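PDB 4X7R: TarM, which belongs to the glycosyltransferase group 1 family of the GT-B clan and carries a large antiparallel sheet alongside its two parallel ones. Local coordinates for residues A[93-101]-A[111-121]; A[148-156]-A[166-174]. The protein carries 1 engineered substitution. One frame throughout, in Å; residues are numbered along the deposited sequence.

Interaction 1 (A[93-101]-A[111-121]); sequences SERLKNTIE and YFDITTRTYIA. Engineered in segment 111-121: R117 (natural residue Gly).
The beta hairpin of strands 99-103 and 108-113, at one margin of the large antiparallel sheet, is joined toward its open end by the hydrogen-bonded pair I100 and F112. I100 N donates to F112 O at 2.7 Å, and F112 N returns a bond to I100 O at 3.1 Å; T99-D113 and E101-Y111 are the non-hydrogen-bonded pairs next to it. Past T99 the ladder frays into a weak, 3.3 Å bond from I114 N to N98 O. There D113 OD2 accepts from T115 N, T115 OG1 and T116 N, an Asx turn that shapes the chain after the strand. On the face shared by T99, E101 and Y111, Y111 has the largest share of the contact. L96 lays CD2 over one side of its ring in a CH-pi contact, 4.1 Å from the Y111 ring centroid, and the same methyl reaches A121 CB at 3.6 Å. T99 comes to the ring edge with OG1, which sits between its own backbone N and carbonyl carbon (chi1 60°) and from there donates to L96 O at 2.7 Å, tying T99 back to L96. E101 runs alongside Y111, its carboxylate turned 52° against the ring, while its OE2 bonds S109 OG. On the other neighbour of strand 108-113, I120 and A121 together face Y111 in a classic beta bulge. Next to the I100-F112 face, I100 and I114 cross at about a right angle, I100 CG1 to I114 CG1 3.8 Å. Two sound backbone bonds and a weak one thus join the segments, with Y111 packed between L96 and E101.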
loop_
_atom_site.group_PDB
_atom_site.type_symbol
_atom_site.label_atom_id
_atom_site.label_comp_id
_atom_site.label_asym_id
_atom_site.label_seq_id
_atom_site.Cartn_x
_atom_site.Cartn_y
_atom_site.Cartn_z
ATOM N N SER A 93 -4.589 7.687 36.953
ATOM C CA SER A 93 -5.624 8.418 37.693
ATOM C C SER A 93 -5.034 9.165 38.886
ATOM O O SER A 93 -5.447 10.294 39.145
ATOM C CB SER A 93 -6.704 7.466 38.204
ATOM O OG SER A 93 -7.243 6.676 37.159
ATOM N N GLU A 94 -4.084 8.537 39.615
ATOM C CA GLU A 94 -3.447 9.135 40.799
ATOM C C GLU A 94 -2.619 10.360 40.464
ATOM O O GLU A 94 -2.589 11.297 41.252
ATOM C CB GLU A 94 -2.593 8.118 41.580
ATOM C CG GLU A 94 -3.369 7.092 42.404
ATOM C CD GLU A 94 -4.447 7.586 43.356
ATOM O OE1 GLU A 94 -4.239 8.628 44.020
ATOM O OE2 GLU A 94 -5.495 6.906 43.456
ATOM N N ARG A 95 -1.962 10.364 39.291
ATOM C CA ARG A 95 -1.134 11.475 38.813
ATOM C C ARG A 95 -1.978 12.694 38.447
ATOM O O ARG A 95 -1.452 13.807 38.403
ATOM C CB ARG A 95 -0.269 11.040 37.621
ATOM C CG ARG A 95 0.749 9.970 37.983
ATOM C CD ARG A 95 1.392 9.380 36.753
ATOM N NE ARG A 95 2.334 10.310 36.132
ATOM C CZ ARG A 95 3.140 9.991 35.128
ATOM N NH1 ARG A 95 3.125 8.768 34.618
ATOM N NH2 ARG A 95 3.966 10.894 34.624
ATOM N N LEU A 96 -3.277 12.479 38.170
ATOM C CA LEU A 96 -4.228 13.537 37.834
ATOM C C LEU A 96 -5.068 13.939 39.056
ATOM O O LEU A 96 -5.854 14.883 38.976
ATOM C CB LEU A 96 -5.121 13.113 36.659
ATOM C CG LEU A 96 -4.424 12.933 35.305
ATOM C CD1 LEU A 96 -5.275 12.110 34.363
ATOM C CD2 LEU A 96 -4.071 14.266 34.682
ATOM N N LYS A 97 -4.897 13.221 40.186
ATOM C CA LYS A 97 -5.598 13.513 41.434
ATOM C C LYS A 97 -4.967 14.764 42.045
ATOM O O LYS A 97 -3.742 14.937 41.993
ATOM C CB LYS A 97 -5.524 12.321 42.406
ATOM C CG LYS A 97 -6.643 12.305 43.439
ATOM C CD LYS A 97 -6.405 11.257 44.523
ATOM C CE LYS A 97 -7.283 11.484 45.729
ATOM N NZ LYS A 97 -7.086 10.432 46.759
ATOM N N ASN A 98 -5.812 15.644 42.595
ATOM C CA ASN A 98 -5.408 16.913 43.199
ATOM C C ASN A 98 -4.762 17.881 42.182
ATOM O O ASN A 98 -3.684 18.437 42.419
ATOM C CB ASN A 98 -4.592 16.716 44.499
ATOM C CG ASN A 98 -5.377 16.096 45.641
ATOM O OD1 ASN A 98 -6.562 16.391 45.864
ATOM N ND2 ASN A 98 -4.720 15.244 46.423
ATOM N N THR A 99 -5.447 18.060 41.038
ATOM C CA THR A 99 -5.074 18.971 39.958
ATOM C C THR A 99 -6.229 19.944 39.672
ATOM O O THR A 99 -7.346 19.752 40.162
ATOM C CB THR A 99 -4.687 18.216 38.656
ATOM O OG1 THR A 99 -5.783 17.419 38.203
ATOM C CG2 THR A 99 -3.407 17.396 38.788
ATOM N N ILE A 100 -5.948 20.991 38.883
ATOM C CA ILE A 100 -6.938 21.961 38.427
ATOM C C ILE A 100 -7.087 21.684 36.933
ATOM O O ILE A 100 -6.098 21.739 36.204
ATOM C CB ILE A 100 -6.527 23.459 38.702
ATOM C CG1 ILE A 100 -6.367 23.800 40.207
ATOM C CG2 ILE A 100 -7.426 24.462 37.954
ATOM C CD1 ILE A 100 -7.640 23.940 41.057
ATOM N N GLU A 101 -8.306 21.376 36.486
ATOM C CA GLU A 101 -8.592 21.165 35.072
ATOM C C GLU A 101 -8.905 22.523 34.415
ATOM O O GLU A 101 -9.701 23.309 34.943
ATOM C CB GLU A 101 -9.768 20.186 34.892
ATOM C CG GLU A 101 -10.106 19.891 33.434
ATOM C CD GLU A 101 -11.018 18.709 33.154
ATOM O OE1 GLU A 101 -11.228 17.871 34.063
ATOM O OE2 GLU A 101 -11.487 18.600 31.999
ATOM N N TYR A 111 -3.957 20.055 32.986
ATOM C CA TYR A 111 -3.999 19.772 34.423
ATOM C C TYR A 111 -2.800 20.356 35.134
ATOM O O TYR A 111 -1.676 20.171 34.682
ATOM C CB TYR A 111 -4.170 18.248 34.681
ATOM C CG TYR A 111 -5.421 17.694 34.032
ATOM C CD1 TYR A 111 -5.440 17.362 32.680
ATOM C CD2 TYR A 111 -6.618 17.609 34.739
ATOM C CE1 TYR A 111 -6.613 16.963 32.048
ATOM C CE2 TYR A 111 -7.791 17.173 34.124
ATOM C CZ TYR A 111 -7.781 16.847 32.779
ATOM O OH TYR A 111 -8.925 16.416 32.153
ATOM N N PHE A 112 -3.051 21.098 36.226
ATOM C CA PHE A 112 -2.038 21.801 37.019
ATOM C C PHE A 112 -2.125 21.352 38.474
ATOM O O PHE A 112 -3.225 21.327 39.017
ATOM C CB PHE A 112 -2.241 23.340 36.887
ATOM C CG PHE A 112 -1.987 23.861 35.487
ATOM C CD1 PHE A 112 -2.949 23.725 34.487
ATOM C CD2 PHE A 112 -0.780 24.468 35.159
ATOM C CE1 PHE A 112 -2.693 24.153 33.177
ATOM C CE2 PHE A 112 -0.527 24.902 33.845
ATOM C CZ PHE A 112 -1.487 24.744 32.866
ATOM N N ASP A 113 -0.988 20.988 39.108
ATOM C CA ASP A 113 -1.009 20.555 40.510
ATOM C C ASP A 113 -1.321 21.698 41.455
ATOM O O ASP A 113 -0.743 22.772 41.329
ATOM C CB ASP A 113 0.280 19.824 40.929
ATOM C CG ASP A 113 0.257 19.292 42.358
ATOM O OD1 ASP A 113 -0.382 18.241 42.591
ATOM O OD2 ASP A 113 0.840 19.948 43.249
ATOM N N ILE A 114 -2.246 21.452 42.395
ATOM C CA ILE A 114 -2.714 22.392 43.407
ATOM C C ILE A 114 -1.582 22.935 44.308
ATOM O O ILE A 114 -1.630 24.106 44.683
ATOM C CB ILE A 114 -3.939 21.783 44.160
ATOM C CG1 ILE A 114 -5.228 22.000 43.334
ATOM C CG2 ILE A 114 -4.103 22.305 45.601
ATOM C CD1 ILE A 114 -6.271 20.887 43.405
ATOM N N THR A 115 -0.548 22.109 44.602
ATOM C CA THR A 115 0.583 22.520 45.448
ATOM C C THR A 115 1.793 23.051 44.664
ATOM O O THR A 115 2.206 24.183 44.919
ATOM C CB THR A 115 0.944 21.461 46.515
ATOM O OG1 THR A 115 1.304 20.233 45.878
ATOM C CG2 THR A 115 -0.175 21.238 47.532
ATOM N N THR A 116 2.364 22.250 43.729
ATOM C CA THR A 116 3.531 22.673 42.933
ATOM C C THR A 116 3.244 23.784 41.897
ATOM O O THR A 116 4.186 24.382 41.360
ATOM C CB THR A 116 4.381 21.480 42.416
ATOM O OG1 THR A 116 5.536 21.979 41.736
ATOM C CG2 THR A 116 3.621 20.556 41.486
ATOM N N ARG A 117 1.944 24.052 41.622
ATOM C CA ARG A 117 1.444 25.055 40.665
ATOM C C ARG A 117 1.847 24.774 39.210
ATOM O O ARG A 117 1.467 25.538 38.316
ATOM C CB ARG A 117 1.816 26.490 41.082
ATOM C CG ARG A 117 1.334 26.897 42.474
ATOM C CD ARG A 117 0.685 28.278 42.530
ATOM N NE ARG A 117 1.243 29.246 41.576
ATOM C CZ ARG A 117 2.335 29.977 41.785
ATOM N NH1 ARG A 117 3.027 29.845 42.911
ATOM N NH2 ARG A 117 2.752 30.832 40.862
ATOM N N THR A 118 2.580 23.664 38.969
ATOM C CA THR A 118 3.067 23.297 37.643
ATOM C C THR A 118 2.147 22.404 36.802
ATOM O O THR A 118 1.354 21.624 37.332
ATOM C CB THR A 118 4.537 22.839 37.688
ATOM O OG1 THR A 118 5.133 23.079 36.408
ATOM C CG2 THR A 118 4.697 21.367 38.087
ATOM N N TYR A 119 2.303 22.529 35.480
ATOM C CA TYR A 119 1.640 21.812 34.396
ATOM C C TYR A 119 1.976 20.304 34.495
ATOM O O TYR A 119 3.140 19.926 34.343
ATOM C CB TYR A 119 2.169 22.420 33.090
ATOM C CG TYR A 119 1.547 21.967 31.791
ATOM C CD1 TYR A 119 0.230 21.512 31.742
ATOM C CD2 TYR A 119 2.232 22.107 30.586
ATOM C CE1 TYR A 119 -0.358 21.136 30.534
ATOM C CE2 TYR A 119 1.646 21.755 29.373
ATOM C CZ TYR A 119 0.350 21.271 29.350
ATOM O OH TYR A 119 -0.216 20.939 28.145
ATOM N N ILE A 120 0.964 19.471 34.812
ATOM C CA ILE A 120 1.068 18.012 34.993
ATOM C C ILE A 120 0.726 17.265 33.694
ATOM O O ILE A 120 1.524 16.448 33.221
ATOM C CB ILE A 120 0.187 17.521 36.200
ATOM C CG1 ILE A 120 0.512 18.243 37.534
ATOM C CG2 ILE A 120 0.192 15.997 36.364
ATOM C CD1 ILE A 120 2.027 18.217 38.034
ATOM N N ALA A 121 -0.476 17.514 33.144
ATOM C CA ALA A 121 -0.898 16.805 31.945
ATOM C C ALA A 121 -1.696 17.592 30.934
ATOM O O ALA A 121 -2.312 18.605 31.245
ATOM C CB ALA A 121 -1.648 15.530 32.321
#

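Interaction 2 (A[148-156]-A[166-174])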
loop_
_atom_site.group_PDB
_atom_site.type_symbol
_atom_site.label_atom_id
_atom_site.label_comp_id
_atom_site.label_asym_id
_atom_site.label_seq_id
_atom_site.Cartn_x
_atom_site.Cartn_y
_atom_site.Cartn_z
ATOM N N ASP A 148 -10.645 3.295 22.604
ATOM C CA ASP A 148 -11.823 2.885 23.393
ATOM C C ASP A 148 -11.481 2.799 24.893
ATOM O O ASP A 148 -11.798 1.802 25.554
ATOM C CB ASP A 148 -12.472 1.570 22.861
ATOM C CG ASP A 148 -12.725 1.504 21.358
ATOM O OD1 ASP A 148 -13.220 2.499 20.793
ATOM O OD2 ASP A 148 -12.442 0.447 20.755
ATOM N N ASN A 149 -10.783 3.839 25.411
ATOM C CA ASN A 149 -10.319 3.971 26.809
ATOM C C ASN A 149 -9.308 2.915 27.281
ATOM O O ASN A 149 -9.031 2.815 28.475
ATOM C CB ASN A 149 -11.491 4.144 27.802
ATOM C CG ASN A 149 -12.069 5.539 27.851
ATOM O OD1 ASN A 149 -11.595 6.478 27.194
ATOM N ND2 ASN A 149 -13.109 5.704 28.655
ATOM N N LYS A 150 -8.713 2.182 26.343
ATOM C CA LYS A 150 -7.735 1.157 26.643
ATOM C C LYS A 150 -6.358 1.572 26.141
ATOM O O LYS A 150 -6.190 1.852 24.953
ATOM C CB LYS A 150 -8.154 -0.211 26.057
ATOM C CG LYS A 150 -9.469 -0.773 26.637
ATOM C CD LYS A 150 -9.556 -2.301 26.528
ATOM C CE LYS A 150 -9.695 -2.799 25.107
ATOM N NZ LYS A 150 -9.226 -4.202 24.967
ATOM N N VAL A 151 -5.370 1.609 27.054
ATOM C CA VAL A 151 -3.986 1.949 26.704
ATOM C C VAL A 151 -3.411 0.915 25.697
ATOM O O VAL A 151 -3.657 -0.289 25.825
ATOM C CB VAL A 151 -3.121 2.127 27.994
ATOM C CG1 VAL A 151 -3.031 0.834 28.810
ATOM C CG2 VAL A 151 -1.737 2.678 27.673
ATOM N N HIS A 152 -2.721 1.391 24.658
ATOM C CA HIS A 152 -2.087 0.474 23.715
ATOM C C HIS A 152 -0.603 0.780 23.573
ATOM O O HIS A 152 0.178 -0.085 23.200
ATOM C CB HIS A 152 -2.829 0.422 22.348
ATOM C CG HIS A 152 -2.705 1.660 21.498
ATOM N ND1 HIS A 152 -1.724 1.769 20.526
ATOM C CD2 HIS A 152 -3.484 2.769 21.452
ATOM C CE1 HIS A 152 -1.916 2.945 19.947
ATOM N NE2 HIS A 152 -2.966 3.577 20.458
ATOM N N MET A 153 -0.211 1.996 23.928
ATOM C CA MET A 153 1.163 2.442 23.769
ATOM C C MET A 153 1.549 3.546 24.736
ATOM O O MET A 153 0.733 4.385 25.083
ATOM C CB MET A 153 1.364 2.926 22.303
ATOM C CG MET A 153 2.783 3.389 21.952
ATOM S SD MET A 153 3.011 3.853 20.190
ATOM C CE MET A 153 1.804 5.148 19.997
ATOM N N LYS A 154 2.817 3.551 25.138
ATOM C CA LYS A 154 3.449 4.603 25.942
ATOM C C LYS A 154 4.708 5.031 25.178
ATOM O O LYS A 154 5.492 4.181 24.761
ATOM C CB LYS A 154 3.795 4.116 27.359
ATOM C CG LYS A 154 4.511 5.154 28.261
ATOM C CD LYS A 154 4.981 4.485 29.542
ATOM C CE LYS A 154 6.347 4.926 30.010
ATOM N NZ LYS A 154 7.397 3.928 29.659
ATOM N N GLU A 155 4.878 6.331 24.968
ATOM C CA GLU A 155 6.088 6.871 24.326
ATOM C C GLU A 155 6.792 7.757 25.307
ATOM O O GLU A 155 6.136 8.452 26.081
ATOM C CB GLU A 155 5.781 7.652 23.044
ATOM C CG GLU A 155 5.331 6.769 21.893
ATOM C CD GLU A 155 4.696 7.562 20.771
ATOM O OE1 GLU A 155 3.763 8.348 21.054
ATOM O OE2 GLU A 155 5.138 7.406 19.610
ATOM N N THR A 156 8.122 7.681 25.345
ATOM C CA THR A 156 8.944 8.556 26.212
ATOM C C THR A 156 9.653 9.601 25.347
ATOM O O THR A 156 10.158 9.269 24.273
ATOM C CB THR A 156 9.905 7.743 27.082
ATOM O OG1 THR A 156 9.141 6.805 27.830
ATOM C CG2 THR A 156 10.701 8.606 28.041
ATOM N N GLN A 166 9.587 3.458 23.404
ATOM C CA GLN A 166 8.193 3.035 23.274
ATOM C C GLN A 166 7.954 1.750 24.002
ATOM O O GLN A 166 8.813 0.860 24.012
ATOM C CB GLN A 166 7.737 2.806 21.812
ATOM C CG GLN A 166 7.949 4.001 20.923
ATOM C CD GLN A 166 7.527 3.644 19.543
ATOM O OE1 GLN A 166 7.929 2.608 18.989
ATOM N NE2 GLN A 166 6.702 4.498 18.972
ATOM N N VAL A 167 6.755 1.651 24.583
ATOM C CA VAL A 167 6.233 0.457 25.252
ATOM C C VAL A 167 4.868 0.155 24.600
ATOM O O VAL A 167 4.049 1.064 24.455
ATOM C CB VAL A 167 6.132 0.638 26.790
ATOM C CG1 VAL A 167 5.636 -0.631 27.459
ATOM C CG2 VAL A 167 7.474 1.089 27.389
ATOM N N PHE A 168 4.641 -1.105 24.210
ATOM C CA PHE A 168 3.369 -1.548 23.658
ATOM C C PHE A 168 2.640 -2.374 24.704
ATOM O O PHE A 168 3.267 -3.213 25.354
ATOM C CB PHE A 168 3.580 -2.352 22.361
ATOM C CG PHE A 168 4.229 -1.556 21.260
ATOM C CD1 PHE A 168 3.766 -0.286 20.927
ATOM C CD2 PHE A 168 5.241 -2.106 20.491
ATOM C CE1 PHE A 168 4.353 0.446 19.888
ATOM C CE2 PHE A 168 5.805 -1.384 19.429
ATOM C CZ PHE A 168 5.373 -0.105 19.151
ATOM N N TYR A 169 1.305 -2.176 24.825
ATOM C CA TYR A 169 0.465 -2.831 25.823
ATOM C C TYR A 169 -0.585 -3.680 25.159
ATOM O O TYR A 169 -1.178 -3.260 24.149
ATOM C CB TYR A 169 -0.212 -1.799 26.740
ATOM C CG TYR A 169 0.757 -0.937 27.506
ATOM C CD1 TYR A 169 1.298 0.207 26.934
ATOM C CD2 TYR A 169 1.112 -1.247 28.819
ATOM C CE1 TYR A 169 2.201 1.001 27.633
ATOM C CE2 TYR A 169 1.998 -0.446 29.537
ATOM C CZ TYR A 169 2.546 0.675 28.934
ATOM O OH TYR A 169 3.448 1.458 29.613
ATOM N N ASP A 170 -0.803 -4.891 25.713
ATOM C CA ASP A 170 -1.757 -5.863 25.170
ATOM C C ASP A 170 -3.239 -5.452 25.408
ATOM O O ASP A 170 -3.510 -4.355 25.929
ATOM C CB ASP A 170 -1.419 -7.284 25.650
ATOM C CG ASP A 170 -1.621 -7.539 27.141
ATOM O OD1 ASP A 170 -2.451 -6.841 27.759
ATOM O OD2 ASP A 170 -1.059 -8.525 27.651
ATOM N N GLU A 171 -4.184 -6.338 25.047
ATOM C CA GLU A 171 -5.631 -6.102 25.203
ATOM C C GLU A 171 -6.090 -5.925 26.647
ATOM O O GLU A 171 -7.130 -5.289 26.874
ATOM C CB GLU A 171 -6.476 -7.187 24.502
ATOM C CG GLU A 171 -6.320 -7.193 22.986
ATOM C CD GLU A 171 -6.959 -6.072 22.176
ATOM O OE1 GLU A 171 -7.822 -5.333 22.709
ATOM O OE2 GLU A 171 -6.607 -5.957 20.979
ATOM N N LYS A 172 -5.279 -6.405 27.622
ATOM C CA LYS A 172 -5.574 -6.268 29.050
ATOM C C LYS A 172 -4.780 -5.134 29.733
ATOM O O LYS A 172 -4.938 -4.907 30.930
ATOM C CB LYS A 172 -5.442 -7.617 29.778
ATOM C CG LYS A 172 -6.392 -8.672 29.218
ATOM C CD LYS A 172 -6.490 -9.934 30.060
ATOM C CE LYS A 172 -7.377 -10.961 29.375
ATOM N NZ LYS A 172 -6.687 -11.658 28.271
ATOM N N GLY A 173 -3.950 -4.420 28.960
ATOM C CA GLY A 173 -3.180 -3.296 29.478
ATOM C C GLY A 173 -1.820 -3.653 30.038
ATOM O O GLY A 173 -1.242 -2.859 30.789
ATOM N N TYR A 174 -1.283 -4.827 29.672
ATOM C CA TYR A 174 0.045 -5.253 30.133
ATOM C C TYR A 174 1.119 -4.984 29.063
ATOM O O TYR A 174 0.882 -5.268 27.888
ATOM C CB TYR A 174 0.042 -6.750 30.506
ATOM C CG TYR A 174 -0.857 -7.079 31.678
ATOM C CD1 TYR A 174 -0.394 -6.981 32.990
ATOM C CD2 TYR A 174 -2.174 -7.463 31.480
ATOM C CE1 TYR A 174 -1.222 -7.285 34.072
ATOM C CE2 TYR A 174 -3.018 -7.725 32.550
ATOM C CZ TYR A 174 -2.534 -7.667 33.843
ATOM O OH TYR A 174 -3.390 -7.981 34.871
HETATM O O HOH W 1 -5.199 -2.226 26.729
#
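K150 NZ is held by two oxygens of a single residue: E171 OE1 at 2.9 Å, a salt bridge met nearly along the C-O axis, and the backbone oxygen E171 O at 3.0 Å, reached in the carbonyl plane on a lone pair. The lysine chain bends at chi3 (-69°), which swings the ammonium across to the glutamate. E171 belongs to the type I turn D170-G173 at the end of strand 163-169, so the pair joins the start of one hairpin strand to the turn leaving the other. A water completes this end of the contact, donating to V151 O at 2.6 Å and to D170 O. Farther along, the strands pair regularly: K154 and V167 exchange two backbone bonds, and Y169 N bonds H152 O at 2.9 Å. H152 and M153 form a classic bulge opposite S145 of the adjoining strand. The Y169 ring turns its edge to the backbone of 152-154, and its CE1 lies 3.5 Å from K154 CB. On the face of M153, E155, Q166 and F168, M153 and F168 run side by side, M153 SD in the ring plane at the edge, 3.7 Å from F168 CE1: a Met-aromatic contact. Alongside them E155 and Q166 also point the same way, their carboxylate and amide planes 34° apart, with a weak 3.4 Å bond from Q166 NE2 to E155 OE2; Q166 OE1 is taken by R179 NE. The hairpin is thus held by a salt bridge at the K150 end, by backbone bonds and aromatic packing in between, and by a weak side-chain bond at E155-Q166.

Both contacts are hairpins of the same antiparallel sheet, and they follow one another along the chain. Strands 119-126, 129-136 and 139-147 carry the sheet from interaction 1 to strand 150-157 of interaction 2; the centres are about 22 Å apart, the nearest atoms about 7 Å, and the two do not touch. Helix 86-95 is a second connection: it runs into segment 93-101, while its L88 and Y89 pack on K150, V151 and Y169. The centre of interaction 1 is about 43 Å from the centre of the chain, that of interaction 2 about 26 Å. The Q166 side chain is about 9 Å from a bound SUS residue of the glycan, too far for contact.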